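Predicted ancestral HMA domain of Pik-1 from Oryza spp. (Synthetic construct, PDB 7BNT) probably serves as the integrated decoy of an ancestral rice immune receptor, binding AVR-Pik effectors of the blast fungus through its heavy-metal-associated fold. Local coordinates at residues B[3-8]-B[49-54]; B[11-16]-B[64-69]. All coordinates share one frame; numbering follows the deposited sequence.

Interaction 1. Residues B[3-8]-B[49-54]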
# COMPACT_ATOMS: atom_id res chain seq x y z
N GLY B 3 -3.88 -14.55 -8.60
CA GLY B 3 -3.46 -15.44 -7.52
C GLY B 3 -4.42 -15.35 -6.36
O GLY B 3 -5.59 -15.04 -6.58
N MET B 4 -3.97 -15.67 -5.16
CA MET B 4 -4.88 -15.82 -4.00
C MET B 4 -4.83 -14.58 -3.10
O MET B 4 -5.61 -14.54 -2.16
CB MET B 4 -4.56 -17.12 -3.24
CG MET B 4 -5.16 -18.34 -3.94
SD MET B 4 -7.00 -18.23 -4.15
CE MET B 4 -7.50 -18.13 -2.43
N LYS B 5 -4.08 -13.55 -3.44
CA LYS B 5 -4.00 -12.37 -2.56
C LYS B 5 -4.94 -11.27 -3.08
O LYS B 5 -5.20 -11.19 -4.27
CB LYS B 5 -2.57 -11.85 -2.48
CG LYS B 5 -1.54 -12.87 -2.00
CD LYS B 5 -1.73 -13.26 -0.57
CE LYS B 5 -0.64 -14.21 -0.10
NZ LYS B 5 -0.73 -14.48 1.35
N GLN B 6 -5.45 -10.50 -2.15
CA GLN B 6 -6.25 -9.29 -2.37
C GLN B 6 -5.34 -8.07 -2.31
O GLN B 6 -4.35 -8.08 -1.60
CB GLN B 6 -7.26 -9.12 -1.24
CG GLN B 6 -8.26 -10.25 -1.04
CD GLN B 6 -8.92 -10.06 0.29
OE1 GLN B 6 -8.40 -10.54 1.31
NE2 GLN B 6 -10.03 -9.33 0.31
N LYS B 7 -5.63 -7.05 -3.09
CA LYS B 7 -5.00 -5.73 -2.91
C LYS B 7 -6.14 -4.73 -2.81
O LYS B 7 -7.02 -4.71 -3.66
CB LYS B 7 -4.05 -5.32 -4.04
CG LYS B 7 -3.42 -3.95 -3.85
CD LYS B 7 -2.38 -3.59 -4.90
CE LYS B 7 -2.84 -3.94 -6.30
NZ LYS B 7 -1.90 -3.47 -7.33
N ILE B 8 -6.12 -3.93 -1.76
CA ILE B 8 -7.07 -2.80 -1.67
C ILE B 8 -6.29 -1.55 -1.29
O ILE B 8 -5.16 -1.61 -0.77
CB ILE B 8 -8.20 -3.08 -0.67
CG1 ILE B 8 -7.61 -3.19 0.74
CG2 ILE B 8 -9.03 -4.31 -1.05
CD1 ILE B 8 -8.65 -3.33 1.80
N VAL B 49 -2.07 -5.58 1.08
CA VAL B 49 -2.07 -6.87 0.36
C VAL B 49 -2.15 -7.98 1.41
O VAL B 49 -1.44 -7.94 2.43
CB VAL B 49 -0.85 -7.02 -0.55
CG1 VAL B 49 -0.68 -8.42 -1.09
CG2 VAL B 49 -0.95 -6.02 -1.67
N GLY B 50 -2.99 -8.95 1.15
CA GLY B 50 -3.08 -10.11 2.02
C GLY B 50 -4.20 -11.00 1.60
O GLY B 50 -4.61 -10.96 0.48
N ASP B 51 -4.64 -11.84 2.49
CA ASP B 51 -5.76 -12.72 2.14
C ASP B 51 -6.73 -12.75 3.32
O ASP B 51 -6.34 -12.55 4.46
CB ASP B 51 -5.22 -14.06 1.64
CG ASP B 51 -4.35 -14.72 2.66
OD1 ASP B 51 -4.89 -15.03 3.73
OD2 ASP B 51 -3.14 -14.92 2.38
N GLY B 52 -8.01 -12.90 2.99
CA GLY B 52 -9.09 -12.94 3.98
C GLY B 52 -9.27 -11.59 4.66
O GLY B 52 -9.74 -11.56 5.80
N ILE B 53 -8.89 -10.50 4.01
CA ILE B 53 -9.10 -9.13 4.57
C ILE B 53 -10.50 -8.70 4.23
O ILE B 53 -10.92 -8.81 3.08
CB ILE B 53 -8.08 -8.12 4.08
CG1 ILE B 53 -6.66 -8.54 4.45
CG2 ILE B 53 -8.41 -6.72 4.60
CD1 ILE B 53 -5.66 -7.99 3.50
N ASP B 54 -11.19 -8.18 5.22
CA ASP B 54 -12.55 -7.65 5.02
C ASP B 54 -12.40 -6.14 4.85
O ASP B 54 -12.21 -5.44 5.85
CB ASP B 54 -13.44 -8.01 6.20
CG ASP B 54 -14.88 -7.61 6.03
OD1 ASP B 54 -15.12 -6.59 5.35
OD2 ASP B 54 -15.73 -8.25 6.67
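Gln-6 reaches across from the start of strand 6-11 to clamp the turn that follows strand 45-50. Its CB and CG pass beside Gly-50 O, with CB 3.7 Å from that oxygen. CG lies anti to the carbonyl carbon (chi1 -60°), and the chain then runs extended, carrying the amide to Ile-53. There CD lies about equally far from the N and O of Ile-53: OE1 accepts the N-H of Ile-53 (OE1 to N, 2.7 Å) on a lone pair, while NE2 donates to Ile-53 O at 3.0 Å, nearly within the amide's own plane. Two bonds to one residue fix the rotation of the amide.

Behind the clamp the backbones pair antiparallel: Gln-6 N donates to Gly-50 O at 2.8 Å, and Gly-50 N returns the bond to Gln-6 O at 3.2 Å. On the sheet face of Lys-7 and Val-49, Val-49 CG2 lies against CG in one conformer of Lys-7 (3.9 Å). A bend at chi2 (-68°) turns the Lys-5 chain across to Asp-51, where NZ meets OD2 at 2.7 Å in a salt bridge; the same NZ forms a second one with Asp-34. A chain of another protein packs on Lys-5 and Val-49. Through Gln-6 the contact joins the two central strands of a ferredoxin-like βαββαβ sheet, as in HMA domains, to Ile-53, just ahead of Asp-54, the N-cap of helix 55-65.

Interaction 2. Residues B[11-16]-B[64-69]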
# COMPACT_ATOMS: atom_id res chain seq x y z
N LYS B 11 -8.05 5.44 1.50
CA LYS B 11 -7.63 6.82 1.81
C LYS B 11 -7.78 7.03 3.32
O LYS B 11 -8.83 6.66 3.89
CB LYS B 11 -8.47 7.85 1.05
CG LYS B 11 -8.01 9.30 1.25
CD LYS B 11 -8.62 10.23 0.21
CE LYS B 11 -8.26 11.69 0.38
NZ LYS B 11 -8.89 12.53 -0.67
N VAL B 12 -6.73 7.53 3.93
CA VAL B 12 -6.69 7.67 5.41
C VAL B 12 -6.56 9.12 5.77
O VAL B 12 -6.06 9.92 4.99
CB VAL B 12 -5.57 6.84 6.05
CG1 VAL B 12 -5.83 5.36 5.83
CG2 VAL B 12 -4.20 7.25 5.54
N PRO B 13 -6.95 9.45 7.02
CA PRO B 13 -6.89 10.82 7.50
C PRO B 13 -5.44 11.30 7.55
O PRO B 13 -4.52 10.56 7.93
CB PRO B 13 -7.53 10.70 8.89
CG PRO B 13 -7.19 9.29 9.30
CD PRO B 13 -7.44 8.51 8.04
N MET B 14 -5.29 12.55 7.16
CA MET B 14 -4.00 13.25 7.11
C MET B 14 -3.96 14.36 8.15
O MET B 14 -3.24 15.34 7.94
CB MET B 14 -3.82 13.79 5.69
CG MET B 14 -3.74 12.66 4.67
SD MET B 14 -2.19 11.73 4.81
CE MET B 14 -1.10 12.83 3.90
N ALA B 15 -4.59 14.14 9.31
CA ALA B 15 -4.60 15.15 10.39
C ALA B 15 -3.15 15.47 10.77
O ALA B 15 -2.85 16.64 11.11
CB ALA B 15 -5.39 14.66 11.58
N SER B 16 -2.29 14.46 10.78
CA SER B 16 -0.88 14.57 11.20
C SER B 16 -0.14 13.34 10.71
O SER B 16 -0.78 12.32 10.39
CB SER B 16 -0.76 14.73 12.69
OG SER B 16 -1.15 13.53 13.34
N LYS B 64 -13.35 4.32 13.32
CA LYS B 64 -13.51 4.26 14.79
C LYS B 64 -12.23 4.76 15.47
O LYS B 64 -12.31 5.54 16.42
CB LYS B 64 -13.84 2.84 15.25
CG LYS B 64 -14.30 2.71 16.69
N LYS B 65 -11.08 4.25 15.06
CA LYS B 65 -9.87 4.33 15.90
C LYS B 65 -9.08 5.58 15.53
O LYS B 65 -8.30 6.07 16.36
CB LYS B 65 -8.98 3.10 15.71
N VAL B 66 -9.19 6.03 14.30
CA VAL B 66 -8.12 6.90 13.77
C VAL B 66 -8.71 8.19 13.24
O VAL B 66 -8.26 9.26 13.69
CB VAL B 66 -7.22 6.16 12.77
CG1 VAL B 66 -5.97 6.98 12.52
CG2 VAL B 66 -6.87 4.75 13.26
N GLY B 67 -9.74 8.10 12.42
CA GLY B 67 -10.25 9.21 11.62
C GLY B 67 -10.84 8.65 10.33
O GLY B 67 -10.76 7.41 10.07
N HIS B 68 -11.43 9.53 9.55
CA HIS B 68 -12.21 9.16 8.36
C HIS B 68 -11.35 8.32 7.40
O HIS B 68 -10.17 8.70 7.15
CB HIS B 68 -12.78 10.37 7.64
CG HIS B 68 -13.76 9.95 6.60
ND1 HIS B 68 -14.85 9.14 6.90
CD2 HIS B 68 -13.80 10.16 5.26
CE1 HIS B 68 -15.54 8.91 5.80
NE2 HIS B 68 -14.92 9.53 4.78
N ALA B 69 -11.98 7.33 6.79
CA ALA B 69 -11.33 6.41 5.84
C ALA B 69 -12.30 6.13 4.70
O ALA B 69 -13.52 6.13 4.92
CB ALA B 69 -10.93 5.13 6.54
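Lys-11 to Pro-13 runs antiparallel to Gly-67 to Ala-69, with the CA atoms of Val-12 and Ala-69 4.8 Å apart and those of Pro-13 and Gly-67 widening to 5.6 Å with distance from the sheet. The segments share no conventional hydrogen bond. The polar link between the main chains is instead a CA-H...O contact, from Ala-69 CA to Lys-11 O at 3.2 Å with 143° at the hydrogen, and the methyl CB of Ala-69 rests near the same oxygen at 3.7 Å.

Pro-13 carries the side-chain part. Its ring is directed at the bend 66-68, where CG lies 3.8 Å from Gly-67 CA. Having no N-H, Pro-13 cannot bond to His-68 O, although its N approaches that oxygen to 3.3 Å; the closeness of the ring to this carbonyl is tight in the model and doubtful in detail. From the other side of Gly-67 in the sequence comes Val-66, whose CG1 points away from its own backbone N (chi1 -167°) and touches Pro-13 CG at 4.1 Å. Proline ring and valine methyl thus form a small apolar patch.

Val-66 is where helix 55-65 gives up its helical backbone, and the following residues lead into strand 70-74, next to strand 6-11. Both Pro-13 and Val-66 also touch Cys-19 of helix 17-28. Ser-16 caps that helix through a bond from Cys-19 N to its OG; Met-14, Ser-16 and Cys-19 have the spacing of the MxCxxC metal motif of HMA proteins, with serine at the first cysteine position. Ala-69 packs on Leu-62 and its O accepts a bond from Arg-63, so the contact gathers the end of helix 55-65, the start of helix 17-28 and the neighbouring ends of strands 6-11 and 70-74.

From the N terminus the chain enters with 3-8, the first half of interaction 1, and leaves strand 6-11 through 11-16, the first half of interaction 2. Helix 17-28 and strand 33-39 follow, and 49-54, from the end of strand 45-50, closes the first loop; helix 55-65 then leads to 64-69, which closes the second. The two closures therefore cross, neither lying within the other. Their centres are about 22 Å apart, on opposite sides of the chain's centre. Strand 6-11 connects them along one line and helix 55-65 along another, so both ends of the sheet-helix sandwich are tied: interaction 1 at the helix's start, interaction 2 at its end.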